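Local coordinates for protein signal transducer and activator of transcription (Mus musculus, PDB 5OEN) that probably relays cytokine signals to gene expression as a transcription factor, its coiled-coil domain here meeting a second protein, at residues Glu16-Ser21 / Phe130-Leu135; Arg20-Leu25 / Lys70-Ile75; Asp27-Phe32 / Asn63-Met68; Thr37-Lys42 / Gln53-Val58. The protein carries 2 engineered substitutions. All coordinates share one frame; numbering follows the deposited sequence.

Contact 1 of 4, residues Glu16-Ser21 / Phe130-Leu135; sequences EFLVRS and FHLRQL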
loop_
_atom_site.group_PDB
_atom_site.type_symbol
_atom_site.label_atom_id
_atom_site.label_comp_id
_atom_site.label_asym_id
_atom_site.label_seq_id
_atom_site.Cartn_x
_atom_site.Cartn_y
_atom_site.Cartn_z
ATOM N N GLU B 16 6.006 15.329 -6.005
ATOM C CA GLU B 16 5.744 14.029 -6.612
ATOM C C GLU B 16 6.479 12.931 -5.858
ATOM O O GLU B 16 5.882 11.924 -5.458
ATOM C CB GLU B 16 6.165 14.035 -8.083
ATOM C CG GLU B 16 5.203 14.752 -9.015
ATOM C CD GLU B 16 5.566 14.563 -10.477
ATOM O OE1 GLU B 16 6.246 13.564 -10.799
ATOM O OE2 GLU B 16 5.175 15.413 -11.304
ATOM N N PHE B 17 7.786 13.112 -5.654
ATOM C CA PHE B 17 8.562 12.147 -4.884
ATOM C C PHE B 17 7.965 11.943 -3.497
ATOM O O PHE B 17 7.923 10.816 -2.990
ATOM C CB PHE B 17 10.015 12.609 -4.783
ATOM C CG PHE B 17 10.862 11.753 -3.888
ATOM C CD1 PHE B 17 11.303 10.511 -4.311
ATOM C CD2 PHE B 17 11.220 12.191 -2.627
ATOM C CE1 PHE B 17 12.082 9.721 -3.490
ATOM C CE2 PHE B 17 11.998 11.407 -1.801
ATOM C CZ PHE B 17 12.431 10.171 -2.233
ATOM N N LEU B 18 7.499 13.023 -2.864
ATOM C CA LEU B 18 6.822 12.889 -1.578
ATOM C C LEU B 18 5.571 12.031 -1.711
ATOM O O LEU B 18 5.345 11.113 -0.915
ATOM C CB LEU B 18 6.468 14.269 -1.020
ATOM C CG LEU B 18 5.565 14.271 0.221
ATOM C CD1 LEU B 18 6.190 13.469 1.354
ATOM C CD2 LEU B 18 5.277 15.693 0.674
ATOM N N VAL B 19 4.739 12.323 -2.712
ATOM C CA VAL B 19 3.527 11.537 -2.924
ATOM C C VAL B 19 3.873 10.059 -3.073
ATOM O O VAL B 19 3.157 9.184 -2.571
ATOM C CB VAL B 19 2.754 12.071 -4.145
ATOM C CG1 VAL B 19 1.637 11.111 -4.554
ATOM C CG2 VAL B 19 2.170 13.436 -3.833
ATOM N N ARG B 20 4.969 9.757 -3.769
ATOM C CA ARG B 20 5.397 8.368 -3.904
ATOM C C ARG B 20 5.850 7.803 -2.563
ATOM O O ARG B 20 5.514 6.665 -2.217
ATOM C CB ARG B 20 6.511 8.268 -4.943
ATOM C CG ARG B 20 6.095 8.754 -6.325
ATOM C CD ARG B 20 7.288 8.979 -7.239
ATOM N NE ARG B 20 6.916 9.721 -8.441
ATOM C CZ ARG B 20 7.773 10.108 -9.382
ATOM N NH1 ARG B 20 9.065 9.825 -9.271
ATOM N NH2 ARG B 20 7.337 10.781 -10.439
ATOM N N SER B 21 6.608 8.588 -1.791
ATOM C CA SER B 21 7.044 8.137 -0.473
ATOM C C SER B 21 5.852 7.830 0.424
ATOM O O SER B 21 5.866 6.848 1.176
ATOM C CB SER B 21 7.937 9.197 0.174
ATOM O OG SER B 21 9.156 9.353 -0.533
ATOM N N PHE B 130 -1.725 23.669 -1.097
ATOM C CA PHE B 130 -2.940 22.871 -0.968
ATOM C C PHE B 130 -2.639 21.395 -1.167
ATOM O O PHE B 130 -3.148 20.545 -0.428
ATOM C CB PHE B 130 -4.002 23.338 -1.963
ATOM C CG PHE B 130 -4.639 24.645 -1.593
ATOM C CD1 PHE B 130 -5.448 24.743 -0.471
ATOM C CD2 PHE B 130 -4.435 25.772 -2.368
ATOM C CE1 PHE B 130 -6.036 25.944 -0.128
ATOM C CE2 PHE B 130 -5.021 26.975 -2.030
ATOM C CZ PHE B 130 -5.823 27.061 -0.909
ATOM N N HIS B 131 -1.812 21.072 -2.161
ATOM C CA HIS B 131 -1.405 19.688 -2.359
ATOM C C HIS B 131 -0.732 19.141 -1.107
ATOM O O HIS B 131 -1.038 18.032 -0.657
ATOM C CB HIS B 131 -0.469 19.584 -3.563
ATOM C CG HIS B 131 -0.272 18.185 -4.055
ATOM N ND1 HIS B 131 -0.965 17.110 -3.541
ATOM C CD2 HIS B 131 0.538 17.685 -5.018
ATOM C CE1 HIS B 131 -0.589 16.008 -4.164
ATOM N NE2 HIS B 131 0.322 16.329 -5.065
ATOM N N LEU B 132 0.186 19.914 -0.523
ATOM C CA LEU B 132 0.899 19.441 0.660
ATOM C C LEU B 132 -0.040 19.304 1.853
ATOM O O LEU B 132 0.120 18.390 2.671
ATOM C CB LEU B 132 2.055 20.386 0.988
ATOM C CG LEU B 132 3.005 19.932 2.101
ATOM C CD1 LEU B 132 3.676 18.607 1.753
ATOM C CD2 LEU B 132 4.051 21.002 2.373
ATOM N N ARG B 133 -1.026 20.198 1.972
ATOM C CA ARG B 133 -2.005 20.062 3.045
ATOM C C ARG B 133 -2.777 18.758 2.909
ATOM O O ARG B 133 -3.045 18.077 3.907
ATOM C CB ARG B 133 -2.966 21.251 3.046
ATOM C CG ARG B 133 -4.029 21.163 4.132
ATOM C CD ARG B 133 -4.914 22.393 4.175
ATOM N NE ARG B 133 -5.923 22.285 5.226
ATOM C CZ ARG B 133 -6.765 23.256 5.565
ATOM N NH1 ARG B 133 -7.646 23.057 6.536
ATOM N NH2 ARG B 133 -6.730 24.426 4.940
ATOM N N GLN B 134 -3.147 18.394 1.680
ATOM C CA GLN B 134 -3.831 17.127 1.457
ATOM C C GLN B 134 -2.955 15.951 1.872
ATOM O O GLN B 134 -3.443 14.982 2.465
ATOM C CB GLN B 134 -4.232 17.003 -0.013
ATOM C CG GLN B 134 -4.884 15.677 -0.368
ATOM C CD GLN B 134 -6.149 15.421 0.426
ATOM O OE1 GLN B 134 -6.318 14.354 1.021
ATOM N NE2 GLN B 134 -7.048 16.399 0.439
ATOM N N LEU B 135 -1.657 16.018 1.568
ATOM C CA LEU B 135 -0.765 14.906 1.881
ATOM C C LEU B 135 -0.559 14.766 3.384
ATOM O O LEU B 135 -0.602 13.652 3.919
ATOM C CB LEU B 135 0.573 15.094 1.163
ATOM C CG LEU B 135 0.496 15.189 -0.364
ATOM C CD1 LEU B 135 1.881 15.385 -0.958
ATOM C CD2 LEU B 135 -0.175 13.964 -0.973
#
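Leu18 and Val19 of helix 2-40 both meet CD1 of Leu135 on helix 115-142, and Val19 CG2 also reaches Leu135 CD2. Within the bundle, Leu18 CD2 sits 3.5 Å from Leu132 CD1, the two side chains crossing at about a right angle, and 3.8 Å from Leu135 CD1, past which Leu18 slides in the opposite direction. Leu79, Val80 and Leu83 of helix 50-104 lie against this inner side, as does Val164 of helix 151-173. The other side packs as closely but is partly open to solvent. Val19 points CG2 opposite its carbonyl carbon, and this one methyl touches Leu135 CD1 at 3.5 Å and His131 NE2 at 3.6 Å; it comes to the imidazole obliquely. Ile15 of helix 2-40 also touches Leu135 and His131. The axes run almost parallel, 11° apart, yet 11.2 Å from one another, so the leucine side chains span a fairly wide gap. Branched methyls thus do the joining, and the hold between the segments is hydrophobic, with imidazole at its margin.

Contact 2 of 4, residues Arg20-Leu25 / Lys70-Ile75; sequences RSIRQL and KEVLDI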
loop_
_atom_site.group_PDB
_atom_site.type_symbol
_atom_site.label_atom_id
_atom_site.label_comp_id
_atom_site.label_asym_id
_atom_site.label_seq_id
_atom_site.Cartn_x
_atom_site.Cartn_y
_atom_site.Cartn_z
ATOM N N ARG B 20 4.969 9.757 -3.769
ATOM C CA ARG B 20 5.397 8.368 -3.904
ATOM C C ARG B 20 5.850 7.803 -2.563
ATOM O O ARG B 20 5.514 6.665 -2.217
ATOM C CB ARG B 20 6.511 8.268 -4.943
ATOM C CG ARG B 20 6.095 8.754 -6.325
ATOM C CD ARG B 20 7.288 8.979 -7.239
ATOM N NE ARG B 20 6.916 9.721 -8.441
ATOM C CZ ARG B 20 7.773 10.108 -9.382
ATOM N NH1 ARG B 20 9.065 9.825 -9.271
ATOM N NH2 ARG B 20 7.337 10.781 -10.439
ATOM N N SER B 21 6.608 8.588 -1.791
ATOM C CA SER B 21 7.044 8.137 -0.473
ATOM C C SER B 21 5.852 7.830 0.424
ATOM O O SER B 21 5.866 6.848 1.176
ATOM C CB SER B 21 7.937 9.197 0.174
ATOM O OG SER B 21 9.156 9.353 -0.533
ATOM N N ILE B 22 4.812 8.662 0.360
ATOM C CA ILE B 22 3.637 8.452 1.199
ATOM C C ILE B 22 2.907 7.181 0.781
ATOM O O ILE B 22 2.378 6.448 1.624
ATOM C CB ILE B 22 2.717 9.684 1.138
ATOM C CG1 ILE B 22 3.454 10.916 1.673
ATOM C CG2 ILE B 22 1.452 9.446 1.949
ATOM C CD1 ILE B 22 2.785 12.223 1.332
ATOM N N ARG B 23 2.855 6.904 -0.525
ATOM C CA ARG B 23 2.265 5.651 -0.988
ATOM C C ARG B 23 3.088 4.460 -0.520
ATOM O O ARG B 23 2.532 3.435 -0.111
ATOM C CB ARG B 23 2.148 5.657 -2.513
ATOM C CG ARG B 23 1.539 4.387 -3.091
ATOM C CD ARG B 23 1.336 4.497 -4.593
ATOM N NE ARG B 23 0.653 3.328 -5.140
ATOM C CZ ARG B 23 0.274 3.205 -6.408
ATOM N NH1 ARG B 23 0.506 4.181 -7.278
ATOM N NH2 ARG B 23 -0.344 2.102 -6.808
ATOM N N GLN B 24 4.417 4.580 -0.577
ATOM C CA GLN B 24 5.283 3.527 -0.060
ATOM C C GLN B 24 4.995 3.259 1.412
ATOM O O GLN B 24 4.922 2.100 1.838
ATOM C CB GLN B 24 6.746 3.920 -0.261
ATOM C CG GLN B 24 7.749 2.857 0.149
ATOM C CD GLN B 24 9.170 3.384 0.172
ATOM O OE1 GLN B 24 9.686 3.760 1.225
ATOM N NE2 GLN B 24 9.810 3.417 -0.991
ATOM N N LEU B 25 4.834 4.320 2.205
ATOM C CA LEU B 25 4.523 4.151 3.620
ATOM C C LEU B 25 3.168 3.481 3.800
ATOM O O LEU B 25 3.043 2.490 4.528
ATOM C CB LEU B 25 4.546 5.506 4.328
ATOM C CG LEU B 25 4.231 5.487 5.826
ATOM C CD1 LEU B 25 5.340 4.797 6.601
ATOM C CD2 LEU B 25 4.013 6.896 6.346
ATOM N N LYS B 70 9.676 8.619 9.906
ATOM C CA LYS B 70 10.623 9.692 10.189
ATOM C C LYS B 70 11.216 10.273 8.911
ATOM O O LYS B 70 11.568 11.457 8.876
ATOM C CB LYS B 70 11.730 9.176 11.109
ATOM C CG LYS B 70 11.253 8.884 12.523
ATOM C CD LYS B 70 12.270 8.079 13.312
ATOM C CE LYS B 70 11.827 7.895 14.756
ATOM N NZ LYS B 70 12.668 6.907 15.484
ATOM N N GLU B 71 11.330 9.465 7.857
ATOM C CA GLU B 71 11.861 9.954 6.591
ATOM C C GLU B 71 10.829 10.737 5.791
ATOM O O GLU B 71 11.211 11.516 4.912
ATOM C CB GLU B 71 12.384 8.782 5.755
ATOM C CG GLU B 71 13.121 9.201 4.495
ATOM C CD GLU B 71 13.760 8.026 3.777
ATOM O OE1 GLU B 71 13.569 6.876 4.229
ATOM O OE2 GLU B 71 14.451 8.254 2.761
ATOM N N VAL B 72 9.538 10.549 6.068
ATOM C CA VAL B 72 8.510 11.329 5.385
ATOM C C VAL B 72 8.441 12.736 5.964
ATOM O O VAL B 72 8.350 13.722 5.223
ATOM C CB VAL B 72 7.152 10.609 5.472
ATOM C CG1 VAL B 72 6.024 11.495 4.943
ATOM C CG2 VAL B 72 7.197 9.302 4.694
ATOM N N LEU B 73 8.473 12.852 7.292
ATOM C CA LEU B 73 8.489 14.171 7.916
ATOM C C LEU B 73 9.694 14.979 7.455
ATOM O O LEU B 73 9.578 16.179 7.180
ATOM C CB LEU B 73 8.489 14.029 9.437
ATOM C CG LEU B 73 7.182 13.538 10.064
ATOM C CD1 LEU B 73 7.426 13.037 11.475
ATOM C CD2 LEU B 73 6.144 14.649 10.069
ATOM N N ASP B 74 10.861 14.339 7.363
ATOM C CA ASP B 74 12.049 15.035 6.878
ATOM C C ASP B 74 11.824 15.596 5.480
ATOM O O ASP B 74 12.251 16.716 5.176
ATOM C CB ASP B 74 13.252 14.090 6.888
ATOM C CG ASP B 74 13.758 13.800 8.291
ATOM O OD1 ASP B 74 13.201 14.361 9.260
ATOM O OD2 ASP B 74 14.716 13.010 8.426
ATOM N N ILE B 75 11.163 14.829 4.612
ATOM C CA ILE B 75 10.860 15.315 3.267
ATOM C C ILE B 75 9.938 16.525 3.344
ATOM O O ILE B 75 10.277 17.624 2.886
ATOM C CB ILE B 75 10.236 14.193 2.418
ATOM C CG1 ILE B 75 11.243 13.061 2.208
ATOM C CG2 ILE B 75 9.768 14.732 1.066
ATOM C CD1 ILE B 75 10.613 11.772 1.727
#
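Ile75 CD1 rests 3.6 Å from Ser21 OG, beside Val72, whose two methyls serve different partners. Val72 CG1 lies 4.2 Å from Ile22 CG1, the side chains crossing near a right angle, while Val72 CG2 is 4.3 Å from Leu25 CD2. CG1 stands opposite the backbone N (chi1 172°) and CG2 opposite the carbonyl carbon, which spreads the valine between Ile22 and Leu25. Closest in the backbone are Ser21 and Val72, their CA atoms 6.8 Å apart. This is antiparallel pairing of the long helices 2-40 and 50-104 in the four-helix coiled-coil domain of a STAT protein, with segment axes at 163° and 10.3 Å. In the next shell, Ser21 OG donates to Phe17 O, which ties the hydroxyl to its own helix as the isoleucine methyl lies against it. Phe17 and Leu18 also touch Ile75. From helix 115-142, Leu139 packs on both Leu25 and Val72, and Leu135 and Met142 back Ile22.

Contact 3 of 4, residues Asp27-Phe32 / Asn63-Met68; sequences DEQDVF and NKVDRM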
loop_
_atom_site.group_PDB
_atom_site.type_symbol
_atom_site.label_atom_id
_atom_site.label_comp_id
_atom_site.label_asym_id
_atom_site.label_seq_id
_atom_site.Cartn_x
_atom_site.Cartn_y
_atom_site.Cartn_z
ATOM N N ASP B 27 1.480 1.570 1.827
ATOM C CA ASP B 27 1.579 0.159 1.464
ATOM C C ASP B 27 2.183 -0.667 2.592
ATOM O O ASP B 27 1.738 -1.789 2.859
ATOM C CB ASP B 27 2.412 0.003 0.191
ATOM C CG ASP B 27 1.632 0.344 -1.065
ATOM O OD1 ASP B 27 0.497 0.851 -0.944
ATOM O OD2 ASP B 27 2.153 0.098 -2.175
ATOM N N GLU B 28 3.200 -0.128 3.267
ATOM C CA GLU B 28 3.885 -0.883 4.311
ATOM C C GLU B 28 3.078 -0.955 5.600
ATOM O O GLU B 28 3.152 -1.962 6.312
ATOM C CB GLU B 28 5.257 -0.270 4.585
ATOM C CG GLU B 28 6.379 -0.915 3.788
ATOM C CD GLU B 28 6.979 -2.117 4.490
ATOM O OE1 GLU B 28 7.165 -2.054 5.724
ATOM O OE2 GLU B 28 7.261 -3.128 3.812
ATOM N N GLN B 29 2.311 0.088 5.925
ATOM C CA GLN B 29 1.473 0.023 7.119
ATOM C C GLN B 29 0.433 -1.081 7.001
ATOM O O GLN B 29 0.058 -1.689 8.011
ATOM C CB GLN B 29 0.804 1.375 7.373
ATOM C CG GLN B 29 1.781 2.471 7.782
ATOM C CD GLN B 29 1.095 3.690 8.365
ATOM O OE1 GLN B 29 -0.129 3.728 8.497
ATOM N NE2 GLN B 29 1.884 4.696 8.724
ATOM N N ASP B 30 -0.041 -1.360 5.783
ATOM C CA ASP B 30 -0.902 -2.518 5.572
ATOM C C ASP B 30 -0.146 -3.815 5.839
ATOM O O ASP B 30 -0.680 -4.735 6.469
ATOM C CB ASP B 30 -1.455 -2.514 4.146
ATOM C CG ASP B 30 -2.340 -1.314 3.859
ATOM O OD1 ASP B 30 -2.995 -0.809 4.795
ATOM O OD2 ASP B 30 -2.383 -0.877 2.688
ATOM N N VAL B 31 1.099 -3.903 5.360
ATOM C CA VAL B 31 1.921 -5.092 5.591
ATOM C C VAL B 31 2.006 -5.394 7.082
ATOM O O VAL B 31 1.741 -6.517 7.526
ATOM C CB VAL B 31 3.318 -4.898 4.972
ATOM C CG1 VAL B 31 4.254 -6.040 5.352
ATOM C CG2 VAL B 31 3.211 -4.777 3.456
ATOM N N PHE B 32 2.372 -4.389 7.879
ATOM C CA PHE B 32 2.564 -4.608 9.309
ATOM C C PHE B 32 1.299 -5.156 9.955
ATOM O O PHE B 32 1.331 -6.195 10.624
ATOM C CB PHE B 32 2.994 -3.306 9.986
ATOM C CG PHE B 32 2.922 -3.353 11.486
ATOM C CD1 PHE B 32 3.956 -3.899 12.227
ATOM C CD2 PHE B 32 1.816 -2.860 12.155
ATOM C CE1 PHE B 32 3.889 -3.948 13.607
ATOM C CE2 PHE B 32 1.743 -2.906 13.533
ATOM C CZ PHE B 32 2.781 -3.452 14.259
ATOM N N ASN B 63 10.001 -1.612 12.252
ATOM C CA ASN B 63 11.191 -0.777 12.124
ATOM C C ASN B 63 11.182 -0.002 10.813
ATOM O O ASN B 63 11.548 1.178 10.783
ATOM C CB ASN B 63 12.451 -1.637 12.238
ATOM C CG ASN B 63 12.663 -2.178 13.642
ATOM O OD1 ASN B 63 12.236 -1.573 14.626
ATOM N ND2 ASN B 63 13.332 -3.321 13.740
ATOM N N LYS B 64 10.766 -0.641 9.716
ATOM C CA LYS B 64 10.625 0.082 8.456
ATOM C C LYS B 64 9.573 1.175 8.574
ATOM O O LYS B 64 9.803 2.322 8.173
ATOM C CB LYS B 64 10.263 -0.881 7.324
ATOM C CG LYS B 64 11.431 -1.679 6.771
ATOM C CD LYS B 64 11.295 -1.862 5.263
ATOM C CE LYS B 64 12.274 -2.891 4.706
ATOM N NZ LYS B 64 13.382 -3.239 5.639
ATOM N N VAL B 65 8.402 0.833 9.116
ATOM C CA VAL B 65 7.358 1.833 9.331
ATOM C C VAL B 65 7.922 3.011 10.113
ATOM O O VAL B 65 7.742 4.176 9.740
ATOM C CB VAL B 65 6.151 1.201 10.050
ATOM C CG1 VAL B 65 5.112 2.261 10.410
ATOM C CG2 VAL B 65 5.521 0.124 9.180
ATOM N N ASP B 66 8.619 2.719 11.211
ATOM C CA ASP B 66 9.216 3.780 12.016
ATOM C C ASP B 66 10.238 4.569 11.207
ATOM O O ASP B 66 10.238 5.806 11.221
ATOM C CB ASP B 66 9.856 3.178 13.268
ATOM C CG ASP B 66 10.387 4.233 14.216
ATOM O OD1 ASP B 66 9.599 5.109 14.631
ATOM O OD2 ASP B 66 11.590 4.181 14.554
ATOM N N ARG B 67 11.118 3.868 10.489
ATOM C CA ARG B 67 12.113 4.545 9.661
ATOM C C ARG B 67 11.445 5.407 8.597
ATOM O O ARG B 67 11.833 6.561 8.380
ATOM C CB ARG B 67 13.039 3.515 9.011
ATOM C CG ARG B 67 13.984 2.820 9.980
ATOM C CD ARG B 67 14.618 1.591 9.348
ATOM N NE ARG B 67 15.483 0.875 10.284
ATOM C CZ ARG B 67 16.771 1.141 10.482
ATOM N NH1 ARG B 67 17.371 2.117 9.811
ATOM N NH2 ARG B 67 17.466 0.428 11.357
ATOM N N MET B 68 10.440 4.858 7.914
ATOM C CA MET B 68 9.765 5.604 6.857
ATOM C C MET B 68 9.023 6.808 7.423
ATOM O O MET B 68 9.126 7.918 6.890
ATOM C CB MET B 68 8.801 4.688 6.105
ATOM C CG MET B 68 9.481 3.600 5.295
ATOM S SD MET B 68 8.304 2.519 4.464
ATOM C CE MET B 68 9.418 1.455 3.551
#
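In the antiparallel hairpin of helices 2-40 and 50-104, part of the coiled-coil domain, Glu28 meets Lys64, Val65 and Met68. The segment axes approach to 9.7 Å at 153°, and Gln29 and Val65 have the closest CA atoms, 6.5 Å apart. The glutamate chain is bent at chi2 (-88°) rather than extended, which brings OE1 beside Lys64 and leaves the CG methylene against the thioether. Met68 CE lies 3.9 Å from Glu28 CG, with Met68 SD 4.0 Å from the same carbon, the extended methionine crossing the glutamate at about a right angle. Glu28 OE1 lies beside the aliphatic start of the lysine, 3.7 Å from Lys64 CB. The lysine then leads away, its NZ 6.3 Å from Glu28 OE1, too far for a salt bridge, and in a long, weak ion pair with an acidic side chain of the other protein. On the other flank Val65 CG1 faces Gln29 CG at 4.2 Å and Val65 CG2 faces Phe32 CB at 4.3 Å. Thr61 packs on Glu28 and Phe32, and Leu25 on Met68. Glu28 OE2 accepts a hydrogen bond from the backbone of the other protein, whose chain also packs on Lys64 and Met68. The buried carboxylate is gripped from outside the hairpin, while the methylenes pack on Met68, and Val65 on Gln29 and Phe32, within it; Lys64 may temper its charge at a distance.

Contact 4 of 4, residues Thr37-Lys42 / Gln53-Val58; sequences TVFSLK and QQAQLV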
loop_
_atom_site.group_PDB
_atom_site.type_symbol
_atom_site.label_atom_id
_atom_site.label_comp_id
_atom_site.label_asym_id
_atom_site.label_seq_id
_atom_site.Cartn_x
_atom_site.Cartn_y
_atom_site.Cartn_z
ATOM N N THR B 37 -1.622 -9.110 12.611
ATOM C CA THR B 37 -2.834 -9.897 12.814
ATOM C C THR B 37 -2.547 -11.387 12.674
ATOM O O THR B 37 -2.968 -12.193 13.514
ATOM C CB THR B 37 -3.913 -9.458 11.820
ATOM O OG1 THR B 37 -4.180 -8.059 11.984
ATOM C CG2 THR B 37 -5.204 -10.245 12.037
ATOM N N VAL B 38 -1.832 -11.774 11.614
ATOM C CA VAL B 38 -1.498 -13.182 11.415
ATOM C C VAL B 38 -0.720 -13.714 12.611
ATOM O O VAL B 38 -0.981 -14.820 13.097
ATOM C CB VAL B 38 -0.718 -13.364 10.098
ATOM C CG1 VAL B 38 -0.136 -14.775 9.992
ATOM C CG2 VAL B 38 -1.624 -13.080 8.909
ATOM N N PHE B 39 0.246 -12.936 13.104
ATOM C CA PHE B 39 0.990 -13.348 14.288
ATOM C C PHE B 39 0.071 -13.523 15.489
ATOM O O PHE B 39 0.292 -14.418 16.313
ATOM C CB PHE B 39 2.085 -12.326 14.596
ATOM C CG PHE B 39 2.796 -12.570 15.895
ATOM C CD1 PHE B 39 2.521 -11.793 17.004
ATOM C CD2 PHE B 39 3.739 -13.575 16.006
ATOM C CE1 PHE B 39 3.173 -12.012 18.200
ATOM C CE2 PHE B 39 4.392 -13.799 17.198
ATOM C CZ PHE B 39 4.109 -13.016 18.296
ATOM N N SER B 40 -0.967 -12.692 15.601
ATOM C CA SER B 40 -1.876 -12.778 16.738
ATOM C C SER B 40 -2.848 -13.942 16.606
ATOM O O SER B 40 -3.323 -14.463 17.621
ATOM C CB SER B 40 -2.656 -11.472 16.887
ATOM O OG SER B 40 -3.582 -11.315 15.827
ATOM N N LEU B 41 -3.159 -14.359 15.381
ATOM C CA LEU B 41 -4.061 -15.484 15.181
ATOM C C LEU B 41 -3.375 -16.789 15.559
ATOM O O LEU B 41 -2.207 -17.013 15.231
ATOM C CB LEU B 41 -4.528 -15.538 13.727
ATOM C CG LEU B 41 -5.445 -14.400 13.276
ATOM C CD1 LEU B 41 -5.667 -14.456 11.776
ATOM C CD2 LEU B 41 -6.776 -14.449 14.009
ATOM N N LYS B 42 -4.111 -17.653 16.249
ATOM C CA LYS B 42 -3.565 -18.916 16.737
ATOM C C LYS B 42 -4.561 -20.057 16.547
ATOM O O LYS B 42 -5.655 -20.042 17.110
ATOM C CB LYS B 42 -3.188 -18.789 18.216
ATOM C CG LYS B 42 -2.193 -17.670 18.515
ATOM C CD LYS B 42 -0.840 -17.897 17.847
ATOM C CE LYS B 42 -0.114 -19.096 18.430
ATOM N NZ LYS B 42 1.190 -19.326 17.757
ATOM N N GLN B 53 10.367 -17.066 14.252
ATOM C CA GLN B 53 10.512 -16.479 12.925
ATOM C C GLN B 53 9.346 -15.551 12.608
ATOM O O GLN B 53 9.531 -14.494 11.994
ATOM C CB GLN B 53 10.613 -17.592 11.882
ATOM C CG GLN B 53 11.113 -17.146 10.521
ATOM C CD GLN B 53 11.158 -18.288 9.524
ATOM O OE1 GLN B 53 10.585 -19.352 9.759
ATOM N NE2 GLN B 53 11.844 -18.075 8.406
ATOM N N GLN B 54 8.135 -15.930 13.025
ATOM C CA GLN B 54 6.961 -15.106 12.755
ATOM C C GLN B 54 7.031 -13.781 13.506
ATOM O O GLN B 54 6.651 -12.736 12.967
ATOM C CB GLN B 54 5.692 -15.871 13.134
ATOM C CG GLN B 54 4.397 -15.185 12.725
ATOM C CD GLN B 54 4.199 -15.158 11.223
ATOM O OE1 GLN B 54 4.621 -16.071 10.512
ATOM N NE2 GLN B 54 3.557 -14.105 10.730
ATOM N N ALA B 55 7.507 -13.805 14.753
ATOM C CA ALA B 55 7.626 -12.570 15.519
ATOM C C ALA B 55 8.748 -11.694 14.977
ATOM O O ALA B 55 8.583 -10.476 14.846
ATOM C CB ALA B 55 7.863 -12.888 16.996
ATOM N N GLN B 56 9.897 -12.296 14.657
ATOM C CA GLN B 56 10.996 -11.531 14.079
ATOM C C GLN B 56 10.575 -10.849 12.783
ATOM O O GLN B 56 11.116 -9.793 12.434
ATOM C CB GLN B 56 12.197 -12.445 13.834
ATOM C CG GLN B 56 12.828 -12.995 15.108
ATOM C CD GLN B 56 13.873 -14.059 14.833
ATOM O OE1 GLN B 56 13.793 -15.172 15.354
ATOM N NE2 GLN B 56 14.864 -13.719 14.017
ATOM N N LEU B 57 9.620 -11.436 12.060
ATOM C CA LEU B 57 9.113 -10.810 10.842
ATOM C C LEU B 57 8.321 -9.550 11.170
ATOM O O LEU B 57 8.552 -8.487 10.581
ATOM C CB LEU B 57 8.245 -11.805 10.071
ATOM C CG LEU B 57 7.888 -11.425 8.634
ATOM C CD1 LEU B 57 9.089 -11.609 7.722
ATOM C CD2 LEU B 57 6.706 -12.243 8.142
ATOM N N VAL B 58 7.375 -9.653 12.108
ATOM C CA VAL B 58 6.614 -8.484 12.545
ATOM C C VAL B 58 7.546 -7.436 13.134
ATOM O O VAL B 58 7.396 -6.235 12.878
ATOM C CB VAL B 58 5.532 -8.905 13.558
ATOM C CG1 VAL B 58 4.832 -7.681 14.153
ATOM C CG2 VAL B 58 4.523 -9.835 12.902
#
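Residues 37-40 are the last turn of helix 2-40 and run against the direction of 53-58, near the start of helix 50-104, with Phe39 and Gln54 nearest in the backbone at 6.4 Å between CA atoms. Leu41 then leaves helical geometry (psi 138°) and the chain turns into the connection between the helices. Phe39 carries most of the contact. With CG placed opposite the backbone N (chi1 173°), its ring reaches across to the facing helix. Gln54 CG meets the ring at its edge and in its plane, 3.7 Å from Phe39 CD2, and the two side chains slide past each other in opposite directions with the ring and amide planes only 16° apart, so the amide lies nearly level with the phenyl group instead of stacked on it. Farther along the ring, Ala55 CB approaches Phe39 CE2 obliquely at 3.6 Å. At the root of the side chain, Val58 CG2 is 3.9 Å from Phe39 CB. The bend of Gln54 at chi2 brings its amide back toward the first helix, where Gln54 NE2 lies 3.8 Å from Val38 CG1, the side chains crossing at about a right angle; Gln54 OE1 has a weak hydrogen bond to a polar side chain of the other protein. Toward the middle of the hairpin, Phe32, Arg35 and Tyr36 of helix 2-40 cover Val58, while an apolar side chain of the other protein packs on Val38.

All four contacts lie along helix 2-40, and contacts 2, 3 and 4 follow its antiparallel pairing with helix 50-104 from the domain interior toward the tip, their centres about 10, 19 and 34 Å from the centre of the chain. Contact 1 brings in helix 115-142 instead. It shares Arg20 and Ser21 with contact 2 and touches it where Leu135 CB lies 3.6 Å from Ile22 CD1. Leu25 CD1 reaches Met68 CB at 3.5 Å, joining contacts 2 and 3, and Phe32 CE1 meets Val58 CG1 at 3.9 Å, joining contacts 3 and 4. The other protein packs against contacts 3 and 4, skirts contact 2 at Arg23 and Gln24, and does not touch contact 1.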